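Local coordinates for aggregation suppressing protein (Salmonella enterica subsp. enterica serovar Typhimurium, PDB 4ZJ9), which is a small heat shock protein that probably acts as a stress-induced chaperone, holding partly unfolded proteins and suppressing their aggregation, at residues A[90-93]-A[99-102]; A[71-76]-A[80-85]; A[57-62]-A[109-114]. All blocks are in the same frame, centred on the assembly; numbering follows the deposited sequence.

Contacts 2 and 3 belong to the compact beta sandwich, whereas contact 1 stands well out from it. Contacts 2 and 3, centred about 10 Å apart, reach the same sheet through the neighbouring strands 79-84 and 107-112: Leu80 O accepts a probable hydrogen bond from Phe111 N (2.8 Å), and Asn81 OD1 makes another, short as modelled, with Ser110 OG. Contact 2 forms a hairpin within one sheet; contact 3 joins that sheet to the other. Contact 1, in the long excursion between strands 79-84 and 107-112, is centred about 26 Å from contact 2 and 30 Å from contact 3. Contacts 1 and 3 both touch the second subunit. A bound (4S)-2-methyl-2,4-pentanediol, probably from the crystallisation liquor, has its nearest atom about 3 Å from the Pro114 side chain.

Contact 1 (A[90-93]-A[99-102]); sequences TVED and YRGI
Glu92 and Arg100 make this contact between them, each giving up about 40 Å² to the other, and they do it entirely with their charged ends. The backbones stay far apart, with 11.7 Å between Glu92 CA and Arg100 CA, and the gap is spanned by two long side chains that cross at about a right angle. Arg100 starts with CG anti to its own N (chi1 -178°) and bends only at chi3, which carries the guanidinium away from strand 97-100 to the carboxylate. A single oxygen does most of the gripping. Arg100 NH1 donates to Glu92 OE1 in a short, nearly straight bond of 2.7 Å (N-H...O 164°), part of a salt bridge. Arg100 NH2 adds a weak, bent bond of 3.3 Å to the same Glu92 OE1, so the two nitrogens fork unevenly round one acceptor. The other oxygen, Glu92 OE2, stays 3.6 Å from Arg100 NH2, so the bridge is not bidentate through both oxygens. Glu92 OE1 lies almost in the guanidinium plane, at its edge, but NH1 approaches from the syn side of the carboxylate and well out of the carboxylate plane; the two flat groups are turned 35° against each other. Arg100 also makes a cation-pi contact with Trp97. This is a surface bridge, and residues 90-93 also touch a crystal neighbour, so the lattice may influence the pose. Tyr99 and Arg100 join an antiparallel ladder with a strand of the second subunit, and Asp48 of the second subunit accepts a hydrogen bond from Ile102 N. The bridge thus links two limbs of a long loop whose short strand extends the partner's sheet, the dimerisation loop characteristic of bacterial and plant alpha-crystallin domains.

Contact 2 (A[71-76]-A[80-85]); sequences LEIETV and LNITGK
Ile73 has CG1 wedged between its backbone N and carbonyl carbon (chi1 60°), leaving CB and CG2 beside Ile82, while Ile82 folds its chain at chi2 (-66°) so that CD1 turns back toward Ile73 CB, 3.8 Å away. The two side chains lie alongside each other, pointing the same way. The same face carries Leu71, Thr75 and Leu80. Thr75 CG2 touches Leu80 CD1 at 4.2 Å, and this face turns inward onto strand 118-125 and, through Leu80 and Ile82, onto strand 128-134. Strands 71-76 and 79-84 form an antiparallel beta hairpin at one side of the alpha-crystallin sandwich, with 71-76 as the outer strand of its three-stranded sheet. In related small heat shock proteins the groove between the equivalents of strands 71-76 and 118-125 receives a C-terminal Ile-X-Ile motif. The backbones are stitched at two hydrogen-bonded pairs, each with a bond both ways. Glu72 N donates to Thr83 O (2.9 Å) and Thr83 N to Glu72 O (2.8 Å); further along, Glu74 N reaches Asn81 O at 3.0 Å and Asn81 N reaches Glu74 O at 2.8 Å, the last bond nearly straight (N-H...O 168°). On the face that carries Glu72, Glu74, Asn81 and Thr83, Glu74 slants across Asn81, its OE2 near CB of Asn81, and carboxylate and amide planes stand almost perpendicular. The amide is held from the other side of its strand, where Ser110 engages OD1, while ND2 comes up to Val76. Leu71 CD2 rests 4.0 Å from Gly84 CA, where there is no side chain to intervene.

Contact 3 (A[57-62]-A[109-114]); sequences YLLTVS and LSFSLP
Leu59 overlaps the outer part of the Phe111 ring with both of its methyls. CD2 of Leu59 approaches CE1 of Phe111 obliquely at 3.7 Å, while CD1 of Leu59 lies above the ring, 4.2 Å from its centroid and 29° off the normal, an off-centre CH-pi contact. The two side chains come from opposite directions, and Leu59, with CG anti to the backbone N (chi1 170°), carries both methyls out to the ring. Two residues along, Val61 and Leu109 reach toward each other tip to tip, Val61 CG1 meeting Leu109 CD1 at 3.8 Å. At the other end Tyr57 only brushes Pro114, with 4.4 Å between Tyr57 CE1 and Pro114 CG. The backbones, 9.3 Å apart at Val61 CA and Leu109 CA, run antiparallel but meet through side chains alone, the spacing of two sheets packed face to face. Tyr57, Leu59 and Val61, every second residue of the segment, point across to the other sheet. The edge-to-face contact of Phe111 with Tyr47 adds strand 47-51 to the same core. Strand 56-62 lies between 47-51 and 128-134 in the four-stranded sheet, strand 107-112 beside 79-84 in the other, and Ile98 of the second subunit packs on Tyr57.

Contact 1 (A[90-93]-A[99-102])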
ATOM      1  N   THR A  90       0.003 -18.368   9.491  1.00 85.28           N
ATOM      2  CA  THR A  90      -0.807 -18.109  10.612  1.00 83.67           C
ATOM      3  C   THR A  90      -2.104 -18.935  10.312  1.00 78.62           C
ATOM      4  O   THR A  90      -2.537 -19.030   9.154  1.00 75.03           O
ATOM      5  CB  THR A  90      -1.042 -16.580  10.662  1.00 82.91           C
ATOM      6  OG1 THR A  90      -2.040 -16.260  11.635  1.00 94.32           O
ATOM      7  CG2 THR A  90      -1.488 -16.028   9.294  1.00 80.82           C
ATOM      8  N   VAL A  91      -2.692 -19.560  11.327  1.00 63.25           N
ATOM      9  CA  VAL A  91      -4.014 -20.191  11.165  1.00 53.24           C
ATOM     10  C   VAL A  91      -5.103 -19.138  11.005  1.00 51.29           C
ATOM     11  O   VAL A  91      -5.226 -18.275  11.864  1.00 59.36           O
ATOM     12  CB  VAL A  91      -4.379 -21.108  12.342  1.00 54.99           C
ATOM     13  CG1 VAL A  91      -5.832 -21.587  12.174  1.00 52.14           C
ATOM     14  CG2 VAL A  91      -3.375 -22.275  12.449  1.00 58.81           C
ATOM     15  N   GLU A  92      -5.902 -19.238   9.947  1.00 65.38           N
ATOM     16  CA  GLU A  92      -6.885 -18.233   9.639  1.00 60.43           C
ATOM     17  C   GLU A  92      -8.277 -18.805   9.551  1.00 59.03           C
ATOM     18  O   GLU A  92      -8.586 -19.648   8.689  1.00 52.61           O
ATOM     19  CB  GLU A  92      -6.477 -17.524   8.382  1.00 69.30           C
ATOM     20  CG  GLU A  92      -5.202 -16.751   8.665  1.00112.99           C
ATOM     21  CD  GLU A  92      -4.886 -15.698   7.649  1.00115.50           C
ATOM     22  OE1 GLU A  92      -5.168 -15.938   6.464  1.00125.20           O
ATOM     23  OE2 GLU A  92      -4.338 -14.650   8.049  1.00137.76           O
ATOM     24  N   ASP A  93      -9.122 -18.361  10.478  1.00 50.75           N
ATOM     25  CA  ASP A  93     -10.424 -18.872  10.614  1.00 48.89           C
ATOM     26  C   ASP A  93     -11.246 -18.283   9.507  1.00 52.15           C
ATOM     27  O   ASP A  93     -11.526 -17.114   9.509  1.00 52.19           O
ATOM     28  CB  ASP A  93     -11.009 -18.563  12.027  1.00 47.93           C
ATOM     29  CG  ASP A  93     -12.353 -19.278  12.264  1.00 54.52           C
ATOM     30  OD1 ASP A  93     -12.948 -19.745  11.275  1.00 62.31           O
ATOM     31  OD2 ASP A  93     -12.854 -19.300  13.403  1.00 65.54           O
ATOM     32  N   TYR A  99     -14.678 -11.304   3.366  1.00 45.91           N
ATOM     33  CA  TYR A  99     -14.223 -10.994   2.025  1.00 45.49           C
ATOM     34  C   TYR A  99     -12.752 -10.677   2.087  1.00 43.30           C
ATOM     35  O   TYR A  99     -12.295  -9.984   3.001  1.00 39.09           O
ATOM     36  CB  TYR A  99     -14.984  -9.825   1.454  1.00 48.01           C
ATOM     37  CG  TYR A  99     -14.436  -9.395   0.151  1.00 49.58           C
ATOM     38  CD1 TYR A  99     -14.539 -10.219  -0.967  1.00 53.12           C
ATOM     39  CD2 TYR A  99     -13.773  -8.215   0.024  1.00 48.81           C
ATOM     40  CE1 TYR A  99     -13.971  -9.856  -2.161  1.00 55.66           C
ATOM     41  CE2 TYR A  99     -13.238  -7.831  -1.190  1.00 47.56           C
ATOM     42  CZ  TYR A  99     -13.337  -8.647  -2.262  1.00 50.34           C
ATOM     43  OH  TYR A  99     -12.806  -8.245  -3.447  1.00 50.61           O
ATOM     44  N   ARG A 100     -11.995 -11.213   1.135  1.00 43.21           N
ATOM     45  CA  ARG A 100     -10.540 -10.995   1.159  1.00 43.34           C
ATOM     46  C   ARG A 100     -10.098 -10.599  -0.197  1.00 47.19           C
ATOM     47  O   ARG A 100      -9.901 -11.433  -1.096  1.00 48.19           O
ATOM     48  CB  ARG A 100      -9.831 -12.216   1.638  1.00 48.59           C
ATOM     49  CG  ARG A 100      -8.345 -12.061   1.737  1.00 58.91           C
ATOM     50  CD  ARG A 100      -7.718 -13.286   2.375  1.00 68.03           C
ATOM     51  NE  ARG A 100      -6.528 -12.915   3.143  1.00 74.05           N
ATOM     52  CZ  ARG A 100      -6.025 -13.627   4.141  1.00 78.10           C
ATOM     53  NH1 ARG A 100      -6.598 -14.776   4.524  1.00 87.03           N
ATOM     54  NH2 ARG A 100      -4.949 -13.170   4.769  1.00 74.45           N
ATOM     55  N   GLY A 101     -10.017  -9.287  -0.366  1.00 41.89           N
ATOM     56  CA  GLY A 101      -9.675  -8.718  -1.613  1.00 40.08           C
ATOM     57  C   GLY A 101      -8.226  -8.373  -1.662  1.00 40.56           C
ATOM     58  O   GLY A 101      -7.729  -8.093  -2.712  1.00 44.93           O
ATOM     59  N   ILE A 102      -7.551  -8.369  -0.522  1.00 43.62           N
ATOM     60  CA  ILE A 102      -6.154  -7.952  -0.469  1.00 43.23           C
ATOM     61  C   ILE A 102      -5.277  -9.208  -0.461  1.00 47.64           C
ATOM     62  O   ILE A 102      -5.311 -10.004   0.491  1.00 47.93           O
ATOM     63  CB  ILE A 102      -5.860  -7.159   0.804  1.00 40.84           C
ATOM     64  CG1 ILE A 102      -6.564  -5.820   0.774  1.00 36.87           C
ATOM     65  CG2 ILE A 102      -4.371  -6.848   0.914  1.00 46.01           C
ATOM     66  CD1 ILE A 102      -6.400  -5.000   2.050  1.00 36.56           C
TER

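Contact 2 (A[71-76]-A[80-85])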
ATOM      1  N   LEU A  71      11.058  -7.687   4.243  1.00 50.22           N
ATOM      2  CA  LEU A  71      11.622  -7.065   3.060  1.00 44.66           C
ATOM      3  C   LEU A  71      13.121  -7.053   3.103  1.00 49.94           C
ATOM      4  O   LEU A  71      13.699  -6.755   4.144  1.00 49.10           O
ATOM      5  CB  LEU A  71      11.066  -5.633   2.860  1.00 43.19           C
ATOM      6  CG  LEU A  71       9.564  -5.513   2.603  1.00 44.17           C
ATOM      7  CD1 LEU A  71       9.068  -4.061   2.704  1.00 42.57           C
ATOM      8  CD2 LEU A  71       9.204  -6.122   1.256  1.00 44.40           C
ATOM      9  N   GLU A  72      13.755  -7.356   1.974  1.00 47.64           N
ATOM     10  CA  GLU A  72      15.201  -7.322   1.907  1.00 49.82           C
ATOM     11  C   GLU A  72      15.673  -6.748   0.632  1.00 47.02           C
ATOM     12  O   GLU A  72      15.013  -6.874  -0.391  1.00 41.51           O
ATOM     13  CB  GLU A  72      15.749  -8.691   2.182  1.00 54.79           C
ATOM     14  CG  GLU A  72      15.889  -8.810   3.695  1.00 68.94           C
ATOM     15  CD  GLU A  72      16.493 -10.082   4.187  1.00 74.75           C
ATOM     16  OE1 GLU A  72      17.411 -10.626   3.519  1.00 88.35           O
ATOM     17  OE2 GLU A  72      16.039 -10.495   5.275  1.00 85.95           O
ATOM     18  N   ILE A  73      16.730  -5.949   0.733  1.00 45.24           N
ATOM     19  CA  ILE A  73      17.338  -5.359  -0.412  1.00 46.63           C
ATOM     20  C   ILE A  73      18.776  -5.757  -0.316  1.00 51.49           C
ATOM     21  O   ILE A  73      19.338  -5.796   0.791  1.00 58.01           O
ATOM     22  CB  ILE A  73      17.178  -3.823  -0.516  1.00 55.20           C
ATOM     23  CG1 ILE A  73      17.787  -3.117   0.680  1.00 64.93           C
ATOM     24  CG2 ILE A  73      15.715  -3.425  -0.513  1.00 60.59           C
ATOM     25  CD1 ILE A  73      17.873  -1.620   0.492  1.00 71.08           C
ATOM     26  N   GLU A  74      19.344  -6.141  -1.455  1.00 48.25           N
ATOM     27  CA  GLU A  74      20.751  -6.514  -1.483  1.00 56.64           C
ATOM     28  C   GLU A  74      21.239  -6.237  -2.890  1.00 56.35           C
ATOM     29  O   GLU A  74      20.469  -6.314  -3.866  1.00 55.85           O
ATOM     30  CB  GLU A  74      20.961  -7.976  -1.094  1.00 65.28           C
ATOM     31  CG  GLU A  74      20.759  -8.940  -2.256  1.00 76.14           C
ATOM     32  CD  GLU A  74      20.616 -10.399  -1.828  1.00 88.00           C
ATOM     33  OE1 GLU A  74      21.417 -10.866  -0.975  1.00 85.43           O
ATOM     34  OE2 GLU A  74      19.695 -11.071  -2.366  1.00 97.71           O
ATOM     35  N   THR A  75      22.505  -5.849  -2.967  1.00 53.40           N
ATOM     36  CA  THR A  75      23.195  -5.603  -4.237  1.00 53.46           C
ATOM     37  C   THR A  75      24.118  -6.830  -4.423  1.00 57.44           C
ATOM     38  O   THR A  75      24.904  -7.147  -3.563  1.00 62.94           O
ATOM     39  CB  THR A  75      23.976  -4.272  -4.148  1.00 58.84           C
ATOM     40  OG1 THR A  75      24.531  -4.156  -2.833  1.00 79.67           O
ATOM     41  CG2 THR A  75      23.056  -3.048  -4.307  1.00 51.85           C
ATOM     42  N   VAL A  76      23.950  -7.553  -5.513  1.00 58.15           N
ATOM     43  CA  VAL A  76      24.687  -8.760  -5.778  1.00 66.22           C
ATOM     44  C   VAL A  76      25.043  -8.848  -7.269  1.00 68.67           C
ATOM     45  O   VAL A  76      24.165  -8.860  -8.128  1.00 71.98           O
ATOM     46  CB  VAL A  76      23.843  -9.953  -5.332  1.00 72.05           C
ATOM     47  CG1 VAL A  76      24.045 -11.170  -6.228  1.00 82.24           C
ATOM     48  CG2 VAL A  76      24.167 -10.272  -3.890  1.00 76.67           C
ATOM     49  N   LEU A  80      20.460  -5.106  -8.143  1.00 46.79           N
ATOM     50  CA  LEU A  80      19.702  -4.753  -6.935  1.00 44.00           C
ATOM     51  C   LEU A  80      18.532  -5.683  -6.898  1.00 44.76           C
ATOM     52  O   LEU A  80      17.733  -5.703  -7.856  1.00 46.22           O
ATOM     53  CB  LEU A  80      19.167  -3.328  -7.046  1.00 45.74           C
ATOM     54  CG  LEU A  80      18.180  -2.923  -5.947  1.00 47.00           C
ATOM     55  CD1 LEU A  80      18.834  -3.032  -4.572  1.00 49.87           C
ATOM     56  CD2 LEU A  80      17.714  -1.516  -6.206  1.00 47.94           C
ATOM     57  N   ASN A  81      18.417  -6.417  -5.788  1.00 41.64           N
ATOM     58  CA  ASN A  81      17.387  -7.406  -5.605  1.00 44.90           C
ATOM     59  C   ASN A  81      16.563  -6.982  -4.415  1.00 43.05           C
ATOM     60  O   ASN A  81      17.115  -6.670  -3.345  1.00 41.25           O
ATOM     61  CB  ASN A  81      17.968  -8.794  -5.389  1.00 48.52           C
ATOM     62  CG  ASN A  81      18.683  -9.315  -6.626  1.00 56.66           C
ATOM     63  OD1 ASN A  81      18.181  -9.181  -7.785  1.00 57.24           O
ATOM     64  ND2 ASN A  81      19.860  -9.899  -6.407  1.00 69.15           N
ATOM     65  N   ILE A  82      15.272  -6.890  -4.636  1.00 42.32           N
ATOM     66  CA  ILE A  82      14.324  -6.560  -3.594  1.00 44.14           C
ATOM     67  C   ILE A  82      13.433  -7.776  -3.408  1.00 44.03           C
ATOM     68  O   ILE A  82      12.702  -8.151  -4.312  1.00 44.73           O
ATOM     69  CB  ILE A  82      13.412  -5.385  -3.996  1.00 46.34           C
ATOM     70  CG1 ILE A  82      14.162  -4.192  -4.600  1.00 50.25           C
ATOM     71  CG2 ILE A  82      12.472  -5.006  -2.810  1.00 49.94           C
ATOM     72  CD1 ILE A  82      15.089  -3.479  -3.678  1.00 59.88           C
ATOM     73  N   THR A  83      13.458  -8.363  -2.221  1.00 44.41           N
ATOM     74  CA  THR A  83      12.738  -9.608  -1.961  1.00 48.56           C
ATOM     75  C   THR A  83      11.766  -9.437  -0.832  1.00 47.20           C
ATOM     76  O   THR A  83      12.121  -8.981   0.237  1.00 47.19           O
ATOM     77  CB  THR A  83      13.710 -10.717  -1.530  1.00 50.63           C
ATOM     78  OG1 THR A  83      14.761 -10.798  -2.491  1.00 60.23           O
ATOM     79  CG2 THR A  83      12.993 -12.051  -1.428  1.00 55.45           C
ATOM     80  N   GLY A  84      10.543  -9.842  -1.057  1.00 46.85           N
ATOM     81  CA  GLY A  84       9.545  -9.867  -0.030  1.00 43.65           C
ATOM     82  C   GLY A  84       9.217 -11.301   0.243  1.00 50.18           C
ATOM     83  O   GLY A  84       8.800 -12.056  -0.671  1.00 50.67           O
ATOM     84  N   LYS A  85       9.405 -11.687   1.502  1.00 46.19           N
ATOM     85  CA  LYS A  85       9.104 -13.042   1.911  1.00 54.86           C
ATOM     86  C   LYS A  85       8.192 -12.957   3.101  1.00 57.37           C
ATOM     87  O   LYS A  85       8.608 -12.611   4.214  1.00 51.18           O
ATOM     88  CB  LYS A  85      10.341 -13.923   2.178  1.00 58.91           C
ATOM     89  CG  LYS A  85      10.823 -14.604   0.887  1.00 71.73           C
ATOM     90  CD  LYS A  85      12.120 -15.374   1.119  1.00 84.18           C
ATOM     91  CE  LYS A  85      12.994 -15.486  -0.132  1.00 91.33           C
ATOM     92  NZ  LYS A  85      14.364 -15.984   0.202  1.00100.23           N
TER

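Contact 3 (A[57-62]-A[109-114])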
ATOM      1  N   TYR A  57      18.468   7.796  -9.386  1.00 59.92           N
ATOM      2  CA  TYR A  57      17.203   7.165  -9.656  1.00 52.19           C
ATOM      3  C   TYR A  57      16.436   6.995  -8.336  1.00 45.43           C
ATOM      4  O   TYR A  57      17.006   6.938  -7.299  1.00 42.10           O
ATOM      5  CB  TYR A  57      17.421   5.813 -10.329  1.00 52.60           C
ATOM      6  CG  TYR A  57      18.198   5.880 -11.622  1.00 56.27           C
ATOM      7  CD1 TYR A  57      19.601   5.795 -11.638  1.00 62.18           C
ATOM      8  CD2 TYR A  57      17.543   6.034 -12.825  1.00 53.40           C
ATOM      9  CE1 TYR A  57      20.310   5.883 -12.834  1.00 63.55           C
ATOM     10  CE2 TYR A  57      18.237   6.105 -14.019  1.00 60.19           C
ATOM     11  CZ  TYR A  57      19.612   6.040 -14.030  1.00 62.58           C
ATOM     12  OH  TYR A  57      20.232   6.135 -15.249  1.00 71.84           O
ATOM     13  N   LEU A  58      15.117   6.955  -8.418  1.00 39.53           N
ATOM     14  CA  LEU A  58      14.254   6.623  -7.286  1.00 38.21           C
ATOM     15  C   LEU A  58      13.347   5.512  -7.711  1.00 33.70           C
ATOM     16  O   LEU A  58      12.582   5.651  -8.650  1.00 30.86           O
ATOM     17  CB  LEU A  58      13.459   7.799  -6.766  1.00 43.55           C
ATOM     18  CG  LEU A  58      12.544   7.430  -5.568  1.00 43.01           C
ATOM     19  CD1 LEU A  58      13.332   7.204  -4.283  1.00 41.75           C
ATOM     20  CD2 LEU A  58      11.451   8.482  -5.343  1.00 47.12           C
ATOM     21  N   LEU A  59      13.462   4.395  -7.013  1.00 32.18           N
ATOM     22  CA  LEU A  59      12.601   3.260  -7.229  1.00 32.52           C
ATOM     23  C   LEU A  59      11.552   3.276  -6.134  1.00 29.68           C
ATOM     24  O   LEU A  59      11.864   3.377  -4.928  1.00 31.00           O
ATOM     25  CB  LEU A  59      13.424   1.966  -7.135  1.00 37.03           C
ATOM     26  CG  LEU A  59      12.601   0.699  -7.107  1.00 35.96           C
ATOM     27  CD1 LEU A  59      11.922   0.484  -8.446  1.00 35.75           C
ATOM     28  CD2 LEU A  59      13.554  -0.428  -6.739  1.00 41.26           C
ATOM     29  N   THR A  60      10.302   3.191  -6.536  1.00 31.97           N
ATOM     30  CA  THR A  60       9.209   3.083  -5.572  1.00 28.01           C
ATOM     31  C   THR A  60       8.449   1.801  -5.789  1.00 26.50           C
ATOM     32  O   THR A  60       7.892   1.561  -6.875  1.00 32.92           O
ATOM     33  CB  THR A  60       8.242   4.319  -5.759  1.00 32.37           C
ATOM     34  OG1 THR A  60       9.000   5.496  -5.490  1.00 36.44           O
ATOM     35  CG2 THR A  60       7.095   4.279  -4.800  1.00 35.53           C
ATOM     36  N   VAL A  61       8.388   0.972  -4.746  1.00 26.28           N
ATOM     37  CA  VAL A  61       7.661  -0.269  -4.847  1.00 27.39           C
ATOM     38  C   VAL A  61       6.429  -0.211  -3.933  1.00 27.78           C
ATOM     39  O   VAL A  61       6.525   0.169  -2.775  1.00 29.37           O
ATOM     40  CB  VAL A  61       8.549  -1.450  -4.435  1.00 28.67           C
ATOM     41  CG1 VAL A  61       7.857  -2.783  -4.727  1.00 30.65           C
ATOM     42  CG2 VAL A  61       9.848  -1.381  -5.196  1.00 31.90           C
ATOM     43  N   SER A  62       5.280  -0.605  -4.497  1.00 28.64           N
ATOM     44  CA  SER A  62       3.993  -0.631  -3.753  1.00 28.30           C
ATOM     45  C   SER A  62       3.955  -1.912  -2.901  1.00 31.81           C
ATOM     46  O   SER A  62       3.914  -3.004  -3.456  1.00 32.66           O
ATOM     47  CB  SER A  62       2.783  -0.632  -4.675  1.00 30.77           C
ATOM     48  OG  SER A  62       1.555  -0.557  -3.881  1.00 32.40           O
ATOM     49  N   LEU A 109      11.957  -8.528  -7.179  1.00 45.11           N
ATOM     50  CA  LEU A 109      12.212  -7.585  -8.215  1.00 48.21           C
ATOM     51  C   LEU A 109      13.727  -7.489  -8.355  1.00 46.72           C
ATOM     52  O   LEU A 109      14.415  -7.614  -7.392  1.00 46.43           O
ATOM     53  CB  LEU A 109      11.576  -6.247  -7.870  1.00 48.20           C
ATOM     54  CG  LEU A 109      10.062  -6.283  -7.715  1.00 52.49           C
ATOM     55  CD1 LEU A 109       9.622  -4.884  -7.410  1.00 53.15           C
ATOM     56  CD2 LEU A 109       9.365  -6.743  -8.998  1.00 51.91           C
ATOM     57  N   SER A 110      14.218  -7.314  -9.579  1.00 49.08           N
ATOM     58  CA  SER A 110      15.672  -7.245  -9.884  1.00 47.80           C
ATOM     59  C   SER A 110      15.935  -6.100 -10.802  1.00 45.68           C
ATOM     60  O   SER A 110      15.200  -5.895 -11.792  1.00 48.70           O
ATOM     61  CB  SER A 110      16.121  -8.546 -10.518  1.00 53.80           C
ATOM     62  OG  SER A 110      16.338  -9.507  -9.491  1.00 58.67           O
ATOM     63  N   PHE A 111      16.891  -5.267 -10.451  1.00 45.18           N
ATOM     64  CA  PHE A 111      17.248  -4.110 -11.317  1.00 46.97           C
ATOM     65  C   PHE A 111      18.725  -4.033 -11.477  1.00 50.22           C
ATOM     66  O   PHE A 111      19.459  -3.968 -10.488  1.00 49.91           O
ATOM     67  CB  PHE A 111      16.695  -2.776 -10.756  1.00 51.48           C
ATOM     68  CG  PHE A 111      15.217  -2.809 -10.462  1.00 50.83           C
ATOM     69  CD1 PHE A 111      14.751  -3.335  -9.257  1.00 49.37           C
ATOM     70  CD2 PHE A 111      14.295  -2.361 -11.414  1.00 57.27           C
ATOM     71  CE1 PHE A 111      13.396  -3.400  -8.990  1.00 55.39           C
ATOM     72  CE2 PHE A 111      12.936  -2.417 -11.152  1.00 59.61           C
ATOM     73  CZ  PHE A 111      12.479  -2.952  -9.941  1.00 57.08           C
ATOM     74  N   SER A 112      19.192  -4.066 -12.723  1.00 47.97           N
ATOM     75  CA  SER A 112      20.638  -3.935 -12.996  1.00 48.55           C
ATOM     76  C   SER A 112      21.044  -2.508 -12.614  1.00 49.79           C
ATOM     77  O   SER A 112      20.328  -1.546 -12.898  1.00 52.59           O
ATOM     78  CB  SER A 112      20.979  -4.231 -14.478  1.00 54.95           C
ATOM     79  OG  SER A 112      22.075  -5.136 -14.531  1.00 64.07           O
ATOM     80  N   LEU A 113      22.129  -2.388 -11.871  1.00 45.92           N
ATOM     81  CA  LEU A 113      22.665  -1.101 -11.523  1.00 45.92           C
ATOM     82  C   LEU A 113      23.762  -0.704 -12.543  1.00 53.99           C
ATOM     83  O   LEU A 113      24.674  -1.460 -12.838  1.00 55.94           O
ATOM     84  CB  LEU A 113      23.255  -1.129 -10.149  1.00 47.05           C
ATOM     85  CG  LEU A 113      22.283  -1.460  -8.997  1.00 48.84           C
ATOM     86  CD1 LEU A 113      23.058  -1.534  -7.692  1.00 58.70           C
ATOM     87  CD2 LEU A 113      21.139  -0.470  -8.899  1.00 52.08           C
ATOM     88  N   PRO A 114      23.685   0.513 -13.050  1.00 58.03           N
ATOM     89  CA  PRO A 114      24.857   0.921 -13.790  1.00 68.98           C
ATOM     90  C   PRO A 114      26.155   0.875 -12.931  1.00 69.18           C
ATOM     91  O   PRO A 114      26.121   1.133 -11.740  1.00 57.28           O
ATOM     92  CB  PRO A 114      24.485   2.325 -14.216  1.00 73.12           C
ATOM     93  CG  PRO A 114      23.480   2.819 -13.226  1.00 71.18           C
ATOM     94  CD  PRO A 114      22.840   1.639 -12.601  1.00 61.38           C
TER